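Local coordinates for protein agarase (Pseudoalteromonas fuliginea, PDB 6XJ9) that probably hydrolyses the glycosidic bonds of agarose, a galactan of red algae, and carries a carbohydrate-binding-module-like domain, at residues 300-305 against 429-434; 460-465 against 526-531; 117-122 against 176-181; 372-377 against 401-406; 312-317 against 724-729. All blocks are in the same frame, centred on the assembly; numbering follows the deposited sequence.

How the interactions relate
The five contacts show how a large glycoside hydrolase contains local contacts spread over its whole body; none touches another. Interaction 3 belongs to the CBM-like domain, and its centre lies about 36 Å from that of interaction 1, on the other side of the chain's centre. Interactions 4 and 5 are the closest pair, with centres about 18 Å and nearest atoms about 6 Å apart, and interaction 4 is nested in the loop that interaction 5 closes. Interactions 1 and 5 alternate along the chain, strand 299-305 leading into strand 315-320. Interaction 2 is remote from interaction 1, with centres about 39 Å apart.

Interaction 1. Residues 300-305 against 429-434; sequences YLATGI and GFSSLG
S431 OG is held by two backbone groups of the facing strand, L301 O and T303 N: it donates to L301 O at 2.7 Å, in the carbonyl plane and on a lone pair, and accepts from T303 N at 2.7 Å along a nearly straight N-H...O line of 168°. With chi1 at 70° the hydroxyl sits between its own backbone N and carbonyl carbon, while S431 N reaches T303 OG1 at 3.1 Å. S431 therefore takes hold of T303 by backbone and side chain at once, and T303 OG1 has a further partner in N755 of helix 745-763. The next serine continues the pattern: S432 OG donates to T303 O at 2.7 Å, from above the carbonyl plane, and also bonds H713. Y300 OH gives a hydrogen bond to S431 O at 2.7 Å, likewise from well out of that carbonyl's plane. Towards the other end, G434 N bonds I305 O at 2.8 Å, and a water bridges I305 N and S432 O. Packing then takes over. The I305 and F430 side chains cross at about a right angle, with I305 CG1 over a face of the ring and CD1 3.6 Å from F430 CE2. G304 suits only glycine: its backbone angles call for one, and a CB would also collide with S432 O. Helices 413-428 and 745-763 press against F430 as well. Strand 299-305 runs parallel to strand 709-714, and segment 429-434 directly follows helix 413-428; this order is consistent with the first two strand positions of the (beta/alpha)8 barrel expected of a GH50 hydrolase, the second being irregular here and joined largely through serine hydroxyls.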
# COMPACT_ATOMS: atom_id res chain seq x y z
N TYR A 300 16.58 -4.37 24.54
CA TYR A 300 15.53 -5.19 23.94
C TYR A 300 14.19 -4.47 24.10
O TYR A 300 13.89 -3.97 25.17
CB TYR A 300 15.50 -6.57 24.59
CG TYR A 300 14.47 -7.55 24.09
CD1 TYR A 300 14.71 -8.37 22.99
CD2 TYR A 300 13.25 -7.69 24.74
CE1 TYR A 300 13.76 -9.27 22.53
CE2 TYR A 300 12.29 -8.59 24.30
CZ TYR A 300 12.54 -9.39 23.20
OH TYR A 300 11.59 -10.29 22.79
N LEU A 301 13.44 -4.41 23.00
CA LEU A 301 12.05 -3.96 23.01
C LEU A 301 11.20 -5.11 22.49
O LEU A 301 11.64 -5.85 21.61
CB LEU A 301 11.92 -2.74 22.10
CG LEU A 301 12.74 -1.50 22.48
CD1 LEU A 301 12.68 -0.48 21.36
CD2 LEU A 301 12.27 -0.88 23.78
N ALA A 302 9.98 -5.27 23.03
CA ALA A 302 9.14 -6.40 22.68
C ALA A 302 8.16 -6.01 21.56
O ALA A 302 7.23 -5.25 21.79
CB ALA A 302 8.38 -6.90 23.89
N THR A 303 8.39 -6.58 20.38
CA THR A 303 7.44 -6.49 19.28
C THR A 303 7.05 -7.90 18.87
O THR A 303 7.81 -8.85 19.06
CB THR A 303 8.00 -5.67 18.10
OG1 THR A 303 9.12 -6.38 17.57
CG2 THR A 303 8.41 -4.27 18.50
N GLY A 304 5.83 -8.04 18.33
CA GLY A 304 5.33 -9.36 18.02
C GLY A 304 3.81 -9.38 17.99
O GLY A 304 3.18 -8.33 18.03
N ILE A 305 3.25 -10.59 17.97
CA ILE A 305 1.88 -10.85 17.60
C ILE A 305 1.30 -11.85 18.60
O ILE A 305 1.97 -12.82 18.98
CB ILE A 305 1.85 -11.39 16.15
CG1 ILE A 305 2.26 -10.34 15.12
CG2 ILE A 305 0.50 -12.00 15.83
CD1 ILE A 305 2.60 -10.90 13.74
N GLY A 429 11.17 -9.12 11.50
CA GLY A 429 11.92 -8.33 12.46
C GLY A 429 11.32 -8.33 13.87
O GLY A 429 11.80 -7.63 14.75
N PHE A 430 10.27 -9.13 14.11
CA PHE A 430 9.64 -9.10 15.42
C PHE A 430 10.57 -9.71 16.47
O PHE A 430 11.16 -10.78 16.26
CB PHE A 430 8.27 -9.79 15.38
CG PHE A 430 7.14 -9.01 14.75
CD1 PHE A 430 6.75 -7.78 15.27
CD2 PHE A 430 6.47 -9.50 13.65
CE1 PHE A 430 5.70 -7.07 14.71
CE2 PHE A 430 5.43 -8.77 13.07
CZ PHE A 430 5.05 -7.56 13.61
N SER A 431 10.64 -9.05 17.63
CA SER A 431 11.54 -9.45 18.70
C SER A 431 11.01 -10.64 19.50
O SER A 431 11.78 -11.22 20.27
CB SER A 431 11.82 -8.30 19.62
OG SER A 431 10.66 -7.99 20.37
N SER A 432 9.71 -10.95 19.36
CA SER A 432 9.07 -11.92 20.25
C SER A 432 7.86 -12.57 19.57
O SER A 432 7.36 -12.06 18.58
CB SER A 432 8.65 -11.25 21.55
OG SER A 432 7.59 -10.32 21.34
N LEU A 433 7.43 -13.70 20.14
CA LEU A 433 6.08 -14.22 19.97
C LEU A 433 5.26 -13.66 21.12
O LEU A 433 5.71 -13.68 22.26
CB LEU A 433 6.09 -15.76 20.09
CG LEU A 433 6.94 -16.53 19.08
CD1 LEU A 433 7.00 -18.01 19.47
CD2 LEU A 433 6.36 -16.41 17.67
N GLY A 434 4.02 -13.22 20.83
CA GLY A 434 3.23 -12.52 21.83
C GLY A 434 2.48 -13.47 22.76
O GLY A 434 2.81 -14.65 22.88
O HOH W 1 5.20 -12.62 17.15

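Interaction 2. Residues 460-465 against 526-531; sequences KTVSSG and INTLGR
S463 N, R531 NH1, N527 OD1 and T528 OG1 close around one water, which accepts from the two nitrogens and donates to the two oxygens. Its bond to S463 N is 2.9 Å long and that to R531 NH1 2.8 Å, so both its hydrogens and both its lone pairs are engaged. T528 OG1 has a second partner in I524 O, one turn back along its helix. R531 NH1 also donates to T461 O at 3.1 Å; this bond is almost straight at 169°, falls on a lone pair in the carbonyl plane and keeps close to the guanidinium plane. A bend at chi3 (65°) brings the arginine's end round to T461 O of the strand. A methionine here would probably leave T461 O without this donor and the water without one of its four partners, so that the water would be less firmly placed. N527 completes the grip: with CG anti to the backbone N its amide extends along the strand, CB resting 3.3 Å from S463 O and ND2 3.6 Å from G465 CA. Beside it, V462 CG1 comes 3.4 Å from T528 OG1, while V462 also touches Y594 of helix 584-609. S463 OG accepts from G465 N at 2.9 Å, an ST turn. Here, then, the 461-463 strand of a small two-stranded antiparallel sheet docks against the C-terminal end of helix 523-529, with a shared water and an arginine from just beyond the helix joining the two.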
# COMPACT_ATOMS: atom_id res chain seq x y z
N LYS A 460 -13.86 -18.39 46.70
CA LYS A 460 -14.94 -17.43 46.86
C LYS A 460 -14.73 -16.26 45.91
O LYS A 460 -13.62 -15.98 45.48
CB LYS A 460 -14.94 -16.91 48.30
CG LYS A 460 -15.49 -17.86 49.35
CD LYS A 460 -15.05 -17.48 50.75
CE LYS A 460 -16.17 -17.56 51.77
NZ LYS A 460 -16.57 -18.96 52.03
N THR A 461 -15.82 -15.54 45.61
CA THR A 461 -15.76 -14.48 44.62
C THR A 461 -16.38 -13.20 45.18
O THR A 461 -17.10 -13.23 46.18
CB THR A 461 -16.44 -14.92 43.32
OG1 THR A 461 -17.82 -15.16 43.62
CG2 THR A 461 -15.79 -16.15 42.73
N VAL A 462 -16.03 -12.08 44.53
CA VAL A 462 -16.65 -10.79 44.79
C VAL A 462 -17.22 -10.29 43.47
O VAL A 462 -16.85 -10.78 42.40
CB VAL A 462 -15.67 -9.77 45.39
CG1 VAL A 462 -15.43 -10.00 46.88
CG2 VAL A 462 -14.36 -9.64 44.62
N SER A 463 -18.12 -9.31 43.55
CA SER A 463 -18.75 -8.80 42.35
C SER A 463 -18.68 -7.28 42.34
O SER A 463 -18.52 -6.66 43.39
CB SER A 463 -20.17 -9.28 42.25
OG SER A 463 -20.85 -8.59 41.21
N SER A 464 -18.82 -6.70 41.14
CA SER A 464 -18.89 -5.26 40.99
C SER A 464 -20.31 -4.78 41.28
O SER A 464 -20.53 -3.59 41.50
CB SER A 464 -18.45 -4.85 39.62
OG SER A 464 -19.23 -5.51 38.64
N GLY A 465 -21.27 -5.71 41.29
CA GLY A 465 -22.68 -5.38 41.43
C GLY A 465 -23.36 -5.18 40.08
O GLY A 465 -24.50 -4.73 40.03
N ILE A 526 -18.27 -1.19 46.76
CA ILE A 526 -19.66 -0.95 47.10
C ILE A 526 -20.35 -2.29 47.36
O ILE A 526 -20.87 -2.51 48.46
CB ILE A 526 -20.36 -0.11 46.02
CG1 ILE A 526 -19.80 1.32 46.00
CG2 ILE A 526 -21.87 -0.11 46.22
CD1 ILE A 526 -19.93 2.02 44.67
N ASN A 527 -20.32 -3.19 46.38
CA ASN A 527 -21.03 -4.46 46.47
C ASN A 527 -20.52 -5.31 47.64
O ASN A 527 -21.29 -5.99 48.30
CB ASN A 527 -20.91 -5.27 45.17
CG ASN A 527 -21.73 -6.54 45.21
OD1 ASN A 527 -21.22 -7.59 45.60
ND2 ASN A 527 -23.00 -6.44 44.84
N THR A 528 -19.20 -5.31 47.86
CA THR A 528 -18.63 -6.15 48.90
C THR A 528 -19.00 -5.61 50.29
O THR A 528 -19.23 -6.40 51.20
CB THR A 528 -17.12 -6.34 48.69
OG1 THR A 528 -16.90 -6.96 47.42
CG2 THR A 528 -16.48 -7.19 49.77
N LEU A 529 -19.05 -4.28 50.44
CA LEU A 529 -19.37 -3.66 51.72
C LEU A 529 -20.75 -4.13 52.20
O LEU A 529 -21.00 -4.16 53.41
CB LEU A 529 -19.37 -2.13 51.58
CG LEU A 529 -18.00 -1.44 51.66
CD1 LEU A 529 -18.08 -0.01 51.14
CD2 LEU A 529 -17.45 -1.46 53.07
N GLY A 530 -21.61 -4.50 51.25
CA GLY A 530 -22.99 -4.86 51.51
C GLY A 530 -23.15 -6.30 51.98
O GLY A 530 -24.26 -6.75 52.25
N ARG A 531 -22.01 -7.02 52.07
CA ARG A 531 -21.99 -8.44 52.38
C ARG A 531 -21.40 -8.67 53.78
O ARG A 531 -20.87 -7.74 54.41
CB ARG A 531 -21.26 -9.21 51.28
CG ARG A 531 -21.83 -8.98 49.88
CD ARG A 531 -21.02 -9.56 48.74
NE ARG A 531 -20.98 -11.01 48.81
CZ ARG A 531 -20.15 -11.81 48.15
NH1 ARG A 531 -19.22 -11.31 47.35
NH2 ARG A 531 -20.23 -13.12 48.31
O HOH W 2 -18.76 -8.74 46.35

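Interaction 3. Residues 117-122 against 176-181; sequences YTRSVN and GKKNLN
Y117 and K178 lie side by side and point the same way, the lysine's chain drawn across the tyrosine's face. Both have CG trans to the backbone N (chi1 -165° for Y117 and -157° for K178), and K178 stays extended beyond CG. Its CG therefore stands over the ring centre, 3.7 Å from the centroid of the Y117 ring and only 13° off the normal, a CH-pi contact; K178 CD follows on to 3.8 Å from Y117 OH. The ring's margin serves a second neighbour, for Y117 CD2 lies over the guanidinium face of R119, offset toward the rim. K178 NZ and R119 NH2 are like charges 5.7 Å apart. At the ring's root, K177 O is 3.3 Å from Y117 CB, and L180 CD1 adds an apolar touch to the same atom at 4.1 Å. Y117 and G176 form an antiparallel non-hydrogen-bonded pair so close, 4.3 Å between their CA atoms, that a side chain on G176 would strike Y117 CA. In the CBM-like domain, strand 116-123 runs between strands 103-111 and 169-174; segment 176-181 leaves the latter and folds over Y117 on the way to strand 185-193, K178 touching F153 and L180 touching D111.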
# COMPACT_ATOMS: atom_id res chain seq x y z
N TYR A 117 -26.68 4.27 21.22
CA TYR A 117 -26.01 3.23 20.44
C TYR A 117 -24.88 3.82 19.59
O TYR A 117 -25.06 4.86 18.97
CB TYR A 117 -26.99 2.43 19.58
CG TYR A 117 -26.37 1.16 19.06
CD1 TYR A 117 -26.22 0.06 19.89
CD2 TYR A 117 -25.90 1.06 17.76
CE1 TYR A 117 -25.64 -1.12 19.45
CE2 TYR A 117 -25.31 -0.11 17.29
CZ TYR A 117 -25.19 -1.20 18.14
OH TYR A 117 -24.62 -2.37 17.72
N THR A 118 -23.76 3.08 19.54
CA THR A 118 -22.55 3.48 18.85
C THR A 118 -22.34 2.63 17.59
O THR A 118 -22.26 1.40 17.68
CB THR A 118 -21.34 3.33 19.79
OG1 THR A 118 -21.61 4.05 20.99
CG2 THR A 118 -20.04 3.81 19.16
N ARG A 119 -22.23 3.30 16.44
CA ARG A 119 -21.75 2.72 15.19
C ARG A 119 -20.44 3.43 14.80
O ARG A 119 -20.13 4.47 15.37
CB ARG A 119 -22.81 2.84 14.10
CG ARG A 119 -24.10 2.07 14.37
CD ARG A 119 -25.27 2.55 13.53
NE ARG A 119 -26.44 1.69 13.68
CZ ARG A 119 -27.49 1.93 14.46
NH1 ARG A 119 -27.55 3.02 15.21
NH2 ARG A 119 -28.48 1.05 14.50
N SER A 120 -19.67 2.86 13.86
CA SER A 120 -18.39 3.42 13.45
C SER A 120 -18.08 3.06 11.99
O SER A 120 -18.45 2.00 11.51
CB SER A 120 -17.28 2.97 14.37
OG SER A 120 -16.06 3.64 14.04
N VAL A 121 -17.36 3.95 11.30
CA VAL A 121 -16.90 3.66 9.95
C VAL A 121 -15.66 4.50 9.66
O VAL A 121 -15.45 5.54 10.26
CB VAL A 121 -18.02 3.90 8.91
CG1 VAL A 121 -18.30 5.37 8.68
CG2 VAL A 121 -17.70 3.22 7.58
N ASN A 122 -14.83 4.02 8.71
CA ASN A 122 -13.72 4.82 8.24
C ASN A 122 -14.16 5.64 7.02
O ASN A 122 -14.82 5.10 6.14
CB ASN A 122 -12.49 3.96 7.93
CG ASN A 122 -11.29 4.79 7.51
OD1 ASN A 122 -11.22 5.26 6.38
ND2 ASN A 122 -10.34 4.99 8.41
N GLY A 176 -23.83 -0.71 22.61
CA GLY A 176 -24.84 0.14 23.24
C GLY A 176 -26.21 -0.55 23.29
O GLY A 176 -26.30 -1.77 23.18
N LYS A 177 -27.26 0.25 23.48
CA LYS A 177 -28.63 -0.24 23.37
C LYS A 177 -29.12 0.02 21.94
O LYS A 177 -29.33 1.16 21.55
CB LYS A 177 -29.54 0.40 24.42
CG LYS A 177 -30.99 -0.08 24.39
CD LYS A 177 -31.75 0.18 25.68
CE LYS A 177 -32.86 -0.83 25.92
NZ LYS A 177 -33.20 -0.93 27.36
N LYS A 178 -29.26 -1.06 21.16
CA LYS A 178 -29.49 -0.91 19.74
C LYS A 178 -30.94 -0.51 19.48
O LYS A 178 -31.21 0.33 18.63
CB LYS A 178 -29.06 -2.18 19.00
CG LYS A 178 -28.72 -2.03 17.53
CD LYS A 178 -28.19 -3.32 16.94
CE LYS A 178 -28.10 -3.30 15.43
NZ LYS A 178 -27.45 -4.53 14.91
N ASN A 179 -31.86 -1.13 20.23
CA ASN A 179 -33.29 -0.96 20.06
C ASN A 179 -33.71 0.40 20.62
O ASN A 179 -34.36 0.47 21.66
CB ASN A 179 -34.05 -2.08 20.76
CG ASN A 179 -33.63 -2.23 22.21
OD1 ASN A 179 -32.45 -2.41 22.51
ND2 ASN A 179 -34.59 -2.14 23.12
N LEU A 180 -33.34 1.48 19.91
CA LEU A 180 -33.60 2.84 20.36
C LEU A 180 -35.07 3.19 20.12
O LEU A 180 -35.74 2.59 19.28
CB LEU A 180 -32.68 3.81 19.61
CG LEU A 180 -31.17 3.64 19.82
CD1 LEU A 180 -30.40 4.50 18.83
CD2 LEU A 180 -30.77 4.01 21.25
N ASN A 181 -35.56 4.19 20.88
CA ASN A 181 -36.92 4.68 20.75
C ASN A 181 -36.99 5.69 19.60
O ASN A 181 -36.55 6.83 19.75
CB ASN A 181 -37.42 5.29 22.07
CG ASN A 181 -38.90 5.60 22.07
OD1 ASN A 181 -39.57 5.50 21.04
ND2 ASN A 181 -39.43 5.98 23.22

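Interaction 4. Residues 372-377 against 401-406; sequences DTLGKH and NLERKY
H377 and K376, from the 3-10 segment 373-377, close on E403 of helix 397-406, combining a His-carboxylate hydrogen bond with a salt bridge where a 3-10 segment packs on a helix. N401 comes first on the helix and acts indirectly: its OD1 accepts from both NE and NH2 of R404, steadying that side chain. E403 follows, with CG trans to the backbone N (chi1 -175°) and an extended chain that carries the carboxylate straight to the 3-10 segment. K376 NZ meets OE2 of E403 at 2.5 Å on the syn lone pair, the lysine chain folding back through bends at chi3 and chi4 so that NZ also donates to T373 O at 3.0 Å. On the other oxygen, H377 NE2 donates to E403 OE1 at 2.6 Å from the anti side, ring and carboxylate standing almost perpendicular (89°). With a leucine in place of this glutamate, K376 would probably be left without its countercharge, and the H377 ring would be freer to turn. T373 CG2 lies against E403 OE2, and L374 CD2 slides past OE1, giving the carboxylate an apolar flank. R404 is the last of the helix residues to take part. Its NH2 bonds E225 O as well as N401, and the chain, bent at chi3, lies at about a right angle to L374, whose CD1 sits over a face of the guanidinium, 3.7 Å from R404 NH1.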
# COMPACT_ATOMS: atom_id res chain seq x y z
N ASP A 372 -13.22 -37.54 5.39
CA ASP A 372 -12.24 -36.84 4.57
C ASP A 372 -10.98 -36.57 5.39
O ASP A 372 -11.06 -36.47 6.61
CB ASP A 372 -12.79 -35.52 4.02
CG ASP A 372 -13.98 -35.70 3.08
OD1 ASP A 372 -14.30 -36.85 2.75
OD2 ASP A 372 -14.57 -34.67 2.69
N THR A 373 -9.84 -36.44 4.70
CA THR A 373 -8.60 -35.99 5.30
C THR A 373 -8.83 -34.71 6.09
O THR A 373 -8.48 -34.63 7.27
CB THR A 373 -7.49 -35.85 4.25
OG1 THR A 373 -7.06 -37.18 3.94
CG2 THR A 373 -6.29 -35.06 4.72
N LEU A 374 -9.47 -33.72 5.44
CA LEU A 374 -9.69 -32.40 6.00
C LEU A 374 -10.83 -32.42 7.02
O LEU A 374 -11.18 -31.39 7.60
CB LEU A 374 -9.96 -31.41 4.87
CG LEU A 374 -8.79 -31.16 3.91
CD1 LEU A 374 -9.19 -30.20 2.80
CD2 LEU A 374 -7.56 -30.65 4.64
N GLY A 375 -11.40 -33.62 7.23
CA GLY A 375 -12.41 -33.84 8.25
C GLY A 375 -11.85 -33.77 9.67
O GLY A 375 -12.60 -33.74 10.64
N LYS A 376 -10.51 -33.75 9.78
CA LYS A 376 -9.87 -33.72 11.08
C LYS A 376 -9.93 -32.31 11.67
O LYS A 376 -9.67 -32.13 12.85
CB LYS A 376 -8.44 -34.28 10.99
CG LYS A 376 -7.45 -33.44 10.21
CD LYS A 376 -5.99 -33.84 10.44
CE LYS A 376 -5.61 -35.17 9.81
NZ LYS A 376 -5.70 -35.12 8.33
N HIS A 377 -10.32 -31.33 10.84
CA HIS A 377 -10.40 -29.94 11.27
C HIS A 377 -11.76 -29.60 11.88
O HIS A 377 -11.98 -28.45 12.24
CB HIS A 377 -9.91 -28.99 10.18
CG HIS A 377 -8.55 -29.41 9.71
ND1 HIS A 377 -7.48 -29.46 10.57
CD2 HIS A 377 -8.13 -29.90 8.53
CE1 HIS A 377 -6.43 -29.91 9.92
NE2 HIS A 377 -6.80 -30.19 8.66
N ASN A 401 -6.46 -25.18 5.65
CA ASN A 401 -5.53 -24.57 4.71
C ASN A 401 -4.08 -24.96 5.00
O ASN A 401 -3.30 -25.14 4.07
CB ASN A 401 -5.75 -23.06 4.61
CG ASN A 401 -7.06 -22.74 3.92
OD1 ASN A 401 -7.58 -23.56 3.15
ND2 ASN A 401 -7.60 -21.57 4.20
N LEU A 402 -3.74 -25.08 6.29
CA LEU A 402 -2.39 -25.46 6.70
C LEU A 402 -2.06 -26.86 6.19
O LEU A 402 -0.93 -27.12 5.77
CB LEU A 402 -2.27 -25.42 8.22
CG LEU A 402 -2.23 -24.04 8.89
CD1 LEU A 402 -1.90 -24.20 10.36
CD2 LEU A 402 -1.21 -23.13 8.22
N GLU A 403 -3.03 -27.77 6.32
CA GLU A 403 -2.82 -29.15 5.90
C GLU A 403 -2.78 -29.22 4.38
O GLU A 403 -1.97 -29.96 3.82
CB GLU A 403 -3.88 -30.07 6.48
CG GLU A 403 -3.62 -31.53 6.15
CD GLU A 403 -4.56 -32.51 6.82
OE1 GLU A 403 -5.59 -32.07 7.37
OE2 GLU A 403 -4.26 -33.71 6.80
N ARG A 404 -3.63 -28.43 3.71
CA ARG A 404 -3.60 -28.34 2.26
C ARG A 404 -2.23 -27.83 1.80
O ARG A 404 -1.68 -28.30 0.81
CB ARG A 404 -4.74 -27.45 1.74
CG ARG A 404 -6.10 -28.13 1.68
CD ARG A 404 -7.11 -27.38 0.83
NE ARG A 404 -7.84 -26.47 1.68
CZ ARG A 404 -9.17 -26.35 1.77
NH1 ARG A 404 -9.99 -27.06 1.01
NH2 ARG A 404 -9.66 -25.47 2.63
N LYS A 405 -1.68 -26.87 2.56
CA LYS A 405 -0.52 -26.11 2.12
C LYS A 405 0.76 -26.86 2.47
O LYS A 405 1.71 -26.84 1.68
CB LYS A 405 -0.51 -24.72 2.77
CG LYS A 405 0.57 -23.77 2.27
CD LYS A 405 0.34 -22.37 2.81
CE LYS A 405 1.41 -21.38 2.41
NZ LYS A 405 1.06 -20.02 2.91
N TYR A 406 0.78 -27.48 3.65
CA TYR A 406 2.02 -27.96 4.26
C TYR A 406 1.92 -29.45 4.58
O TYR A 406 2.85 -30.03 5.14
CB TYR A 406 2.25 -27.25 5.60
CG TYR A 406 2.50 -25.76 5.55
CD1 TYR A 406 3.66 -25.25 5.00
CD2 TYR A 406 1.60 -24.87 6.11
CE1 TYR A 406 3.90 -23.88 4.96
CE2 TYR A 406 1.83 -23.49 6.09
CZ TYR A 406 2.99 -23.00 5.52
OH TYR A 406 3.23 -21.65 5.49

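Interaction 5. Residues 312-317 against 724-729; sequences NSTTLT and GRAYDG
T315 directs its hydroxyl at G724 O because chi1 of -165° puts OG1 trans to the backbone N, while T314, with chi1 near 82°, turns its own OG1 to the methyl of A726. The first torsion yields a short hydrogen bond, T315 OG1 to G724 O at 2.6 Å, in the carbonyl plane; the second gives only van der Waals contact, T314 OG1 lying 3.4 Å from A726 CB. T315 OG1 is also hydrogen-bonded with T723 OG1. Between them the backbones join directly: A726 N donates to T314 O at 2.8 Å, with a bent N-H...O angle of 138°, and R725 CA adds a CA-H...O contact to the same oxygen. G724 O takes a second donor, a water 2.8 Å away that in turn accepts from L316 N at 3.0 Å. L316 reaches in from the side, CD1 3.6 Å from A726 O. Behind this front, R725 packs its CB near N312 O, and its extended chain clasps D728 side-on, NE to OD1 and NH2 to OD2. Along strand 315-320, T315 is paired with Y395 of strand 392-395, which puts the loop 724-729 beside the four-stranded sheet; A726 also touches T394. The chemistry is thus chiefly that of neutral backbone groups: one hydroxyl, one water and one peptide N-H satisfy two carbonyls, while the charge of R725 is probably balanced mostly by D728 within its own loop and not across the contact.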
# COMPACT_ATOMS: atom_id res chain seq x y z
N ASN A 312 -8.42 -20.22 18.32
CA ASN A 312 -9.42 -19.18 18.08
C ASN A 312 -9.70 -19.02 16.59
O ASN A 312 -10.30 -18.02 16.19
CB ASN A 312 -9.03 -17.85 18.72
CG ASN A 312 -8.74 -17.98 20.20
OD1 ASN A 312 -7.57 -18.03 20.60
ND2 ASN A 312 -9.78 -18.06 21.01
N SER A 313 -9.29 -20.00 15.78
CA SER A 313 -9.54 -19.99 14.35
C SER A 313 -10.76 -20.84 13.95
O SER A 313 -10.93 -21.14 12.77
CB SER A 313 -8.30 -20.44 13.60
OG SER A 313 -7.29 -19.44 13.66
N THR A 314 -11.61 -21.21 14.92
CA THR A 314 -12.73 -22.11 14.64
C THR A 314 -14.06 -21.34 14.58
O THR A 314 -14.24 -20.34 15.27
CB THR A 314 -12.84 -23.26 15.65
OG1 THR A 314 -13.52 -22.81 16.83
CG2 THR A 314 -11.51 -23.88 16.02
N THR A 315 -14.99 -21.85 13.77
CA THR A 315 -16.29 -21.22 13.62
C THR A 315 -17.39 -22.28 13.74
O THR A 315 -17.20 -23.44 13.37
CB THR A 315 -16.36 -20.41 12.31
OG1 THR A 315 -17.50 -19.55 12.35
CG2 THR A 315 -16.38 -21.27 11.06
N LEU A 316 -18.54 -21.87 14.27
CA LEU A 316 -19.68 -22.77 14.40
C LEU A 316 -20.27 -23.08 13.03
O LEU A 316 -20.54 -22.17 12.24
CB LEU A 316 -20.71 -22.12 15.34
CG LEU A 316 -20.25 -22.05 16.80
CD1 LEU A 316 -21.07 -21.02 17.58
CD2 LEU A 316 -20.32 -23.42 17.46
N THR A 317 -20.47 -24.37 12.76
CA THR A 317 -20.90 -24.88 11.46
C THR A 317 -22.42 -24.96 11.40
O THR A 317 -22.99 -25.06 10.31
CB THR A 317 -20.39 -26.31 11.22
OG1 THR A 317 -20.92 -27.14 12.27
CG2 THR A 317 -18.88 -26.40 11.22
N GLY A 724 -17.29 -15.62 12.19
CA GLY A 724 -17.21 -15.44 13.63
C GLY A 724 -16.38 -16.53 14.29
O GLY A 724 -16.53 -17.71 13.99
N ARG A 725 -15.47 -16.12 15.19
CA ARG A 725 -14.87 -17.09 16.08
C ARG A 725 -15.99 -17.72 16.92
O ARG A 725 -16.94 -17.03 17.29
CB ARG A 725 -13.74 -16.47 16.90
CG ARG A 725 -14.22 -15.57 18.03
CD ARG A 725 -13.05 -14.99 18.79
NE ARG A 725 -13.49 -14.27 19.97
CZ ARG A 725 -12.66 -13.59 20.76
NH1 ARG A 725 -11.37 -13.55 20.49
NH2 ARG A 725 -13.13 -12.96 21.82
N ALA A 726 -15.86 -19.03 17.20
CA ALA A 726 -16.86 -19.86 17.86
C ALA A 726 -17.35 -19.27 19.18
O ALA A 726 -18.54 -19.33 19.48
CB ALA A 726 -16.30 -21.25 18.06
N TYR A 727 -16.44 -18.69 19.96
CA TYR A 727 -16.75 -18.25 21.32
C TYR A 727 -17.84 -17.18 21.33
O TYR A 727 -18.78 -17.28 22.12
CB TYR A 727 -15.50 -17.76 22.05
CG TYR A 727 -15.75 -17.20 23.43
CD1 TYR A 727 -16.08 -18.03 24.49
CD2 TYR A 727 -15.64 -15.85 23.69
CE1 TYR A 727 -16.32 -17.53 25.76
CE2 TYR A 727 -15.86 -15.33 24.95
CZ TYR A 727 -16.21 -16.18 25.99
OH TYR A 727 -16.45 -15.68 27.24
N ASP A 728 -17.71 -16.15 20.48
CA ASP A 728 -18.59 -14.99 20.60
C ASP A 728 -18.88 -14.33 19.25
O ASP A 728 -19.38 -13.22 19.24
CB ASP A 728 -17.98 -13.93 21.52
CG ASP A 728 -16.59 -13.49 21.09
OD1 ASP A 728 -16.20 -13.78 19.94
OD2 ASP A 728 -15.90 -12.86 21.90
N GLY A 729 -18.49 -14.96 18.13
CA GLY A 729 -18.87 -14.44 16.82
C GLY A 729 -18.03 -13.28 16.31
O GLY A 729 -18.31 -12.75 15.23
O HOH W 3 -18.83 -19.00 14.99